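Local structure of biofilm growth-associated repressor (Xylella fastidiosa, 3PQK) at residues 51-54 and 55-59. The protein represses its own operon by binding a palindromic AT-rich sequence that spans the -10 region of the blh promoter. Sequence-based numbering, arbitrary orientation.
Sequences PTLS and QQLGV
With CG beside its own backbone N (chi1 -74°) and the rest of the chain extended (chi2 170°), Q55 runs back along the helix until its amide lies next to the ring of P51. The glutamine and the proline ring run alongside each other in the same direction: NE2 of Q55 comes 3.5 Å from CB of P51, and CG of Q55 packs 3.2 Å from the carbonyl O of P51. P51 O also accepts the backbone N-H of Q55, N to O 3.0 Å, in the plane of the carbonyl. One step on, the bond from Q56 N to T52 O is straighter, 2.9 Å with an N-H...O angle of 165°. These residues belong to the first turns of helix 52-62, the second helix of the predicted helix-turn-helix and, as in other ArsR-type winged-helix repressors, probably the one that reads DNA. On its inner side, CG of L53 meets CD1 of L57 at 4.3 Å; L53 packs against L28 and V39, L57 against L42. Q56 instead folds back at chi2, and its OE1 is hydrogen-bonded to R25 of helix 23-33. Toward G58 the helical bonding becomes less regular: N of G58 approaches O of S54 at 3.1 Å from well above the carbonyl plane.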
ATOM      1  N   PRO B  51      22.783   7.820  10.157  1.00 47.11           N
ATOM      2  CA  PRO B  51      22.431   6.410  10.414  1.00 46.76           C
ATOM      3  C   PRO B  51      21.147   5.939   9.708  1.00 49.60           C
ATOM      4  O   PRO B  51      20.937   4.736   9.582  1.00 48.87           O
ATOM      5  CB  PRO B  51      22.336   6.358  11.943  1.00 48.62           C
ATOM      6  CG  PRO B  51      21.842   7.727  12.325  1.00 53.24           C
ATOM      7  CD  PRO B  51      22.451   8.680  11.314  1.00 48.74           C
ATOM      8  N   THR B  52      20.330   6.898   9.217  1.00 46.72           N
ATOM      9  CA  THR B  52      19.020   6.742   8.556  1.00 45.93           C
ATOM     10  C   THR B  52      18.930   5.630   7.502  1.00 48.09           C
ATOM     11  O   THR B  52      18.133   4.705   7.678  1.00 47.72           O
ATOM     12  CB  THR B  52      18.492   8.112   8.102  1.00 49.05           C
ATOM     13  OG1 THR B  52      18.648   9.017   9.192  1.00 54.84           O
ATOM     14  CG2 THR B  52      17.028   8.079   7.676  1.00 40.72           C
ATOM     15  N   LEU B  53      19.745   5.701   6.440  1.00 43.26           N
ATOM     16  CA  LEU B  53      19.756   4.708   5.355  1.00 42.51           C
ATOM     17  C   LEU B  53      19.891   3.269   5.851  1.00 42.02           C
ATOM     18  O   LEU B  53      19.077   2.427   5.466  1.00 42.56           O
ATOM     19  CB  LEU B  53      20.830   5.051   4.295  1.00 43.07           C
ATOM     20  CG  LEU B  53      20.740   4.343   2.946  1.00 47.35           C
ATOM     21  CD1 LEU B  53      19.927   5.148   1.959  1.00 47.49           C
ATOM     22  CD2 LEU B  53      22.108   4.150   2.376  1.00 50.00           C
ATOM     23  N   SER B  54      20.862   2.982   6.727  1.00 35.35           N
ATOM     24  CA  SER B  54      21.006   1.621   7.254  1.00 34.51           C
ATOM     25  C   SER B  54      19.946   1.262   8.298  1.00 35.00           C
ATOM     26  O   SER B  54      19.652   0.083   8.455  1.00 32.86           O
ATOM     27  CB  SER B  54      22.421   1.347   7.765  1.00 38.26           C
ATOM     28  OG  SER B  54      23.223   0.786   6.739  1.00 38.60           O
ATOM     29  N   GLN B  55      19.355   2.267   8.986  1.00 33.46           N
ATOM     30  CA  GLN B  55      18.256   2.020   9.942  1.00 34.24           C
ATOM     31  C   GLN B  55      17.029   1.529   9.167  1.00 37.07           C
ATOM     32  O   GLN B  55      16.433   0.505   9.527  1.00 36.53           O
ATOM     33  CB  GLN B  55      17.871   3.285  10.728  1.00 35.61           C
ATOM     34  CG  GLN B  55      18.880   3.687  11.799  1.00 54.87           C
ATOM     35  CD  GLN B  55      18.622   5.054  12.399  1.00 73.78           C
ATOM     36  OE1 GLN B  55      17.787   5.835  11.927  1.00 72.39           O
ATOM     37  NE2 GLN B  55      19.336   5.372  13.468  1.00 62.20           N
ATOM     38  N   GLN B  56      16.720   2.227   8.055  1.00 32.62           N
ATOM     39  CA  GLN B  56      15.590   1.925   7.178  1.00 31.39           C
ATOM     40  C   GLN B  56      15.711   0.639   6.389  1.00 33.11           C
ATOM     41  O   GLN B  56      14.712  -0.076   6.275  1.00 32.54           O
ATOM     42  CB  GLN B  56      15.200   3.146   6.326  1.00 33.12           C
ATOM     43  CG  GLN B  56      14.802   4.385   7.173  1.00 22.96           C
ATOM     44  CD  GLN B  56      13.745   4.056   8.194  1.00 47.64           C
ATOM     45  OE1 GLN B  56      12.728   3.443   7.870  1.00 40.87           O
ATOM     46  NE2 GLN B  56      13.998   4.380   9.466  1.00 29.78           N
ATOM     47  N   LEU B  57      16.928   0.286   5.892  1.00 29.17           N
ATOM     48  CA  LEU B  57      17.153  -1.007   5.209  1.00 26.99           C
ATOM     49  C   LEU B  57      17.047  -2.130   6.266  1.00 31.93           C
ATOM     50  O   LEU B  57      16.650  -3.258   5.952  1.00 31.05           O
ATOM     51  CB  LEU B  57      18.524  -1.071   4.490  1.00 26.28           C
ATOM     52  CG  LEU B  57      18.699  -0.243   3.194  1.00 28.86           C
ATOM     53  CD1 LEU B  57      20.191   0.111   2.946  1.00 28.96           C
ATOM     54  CD2 LEU B  57      18.134  -0.971   1.969  1.00 24.07           C
ATOM     55  N   GLY B  58      17.423  -1.796   7.510  1.00 31.04           N
ATOM     56  CA  GLY B  58      17.329  -2.680   8.672  1.00 31.22           C
ATOM     57  C   GLY B  58      15.883  -3.074   8.901  1.00 33.52           C
ATOM     58  O   GLY B  58      15.573  -4.261   8.862  1.00 35.15           O
ATOM     59  N   VAL B  59      14.972  -2.077   8.966  1.00 29.38           N
ATOM     60  CA  VAL B  59      13.509  -2.288   9.077  1.00 28.03           C
ATOM     61  C   VAL B  59      12.979  -3.146   7.910  1.00 27.75           C
ATOM     62  O   VAL B  59      12.256  -4.098   8.139  1.00 27.65           O
ATOM     63  CB  VAL B  59      12.721  -0.958   9.209  1.00 31.87           C
ATOM     64  CG1 VAL B  59      11.206  -1.188   9.127  1.00 31.10           C
ATOM     65  CG2 VAL B  59      13.087  -0.222  10.498  1.00 32.00           C
TER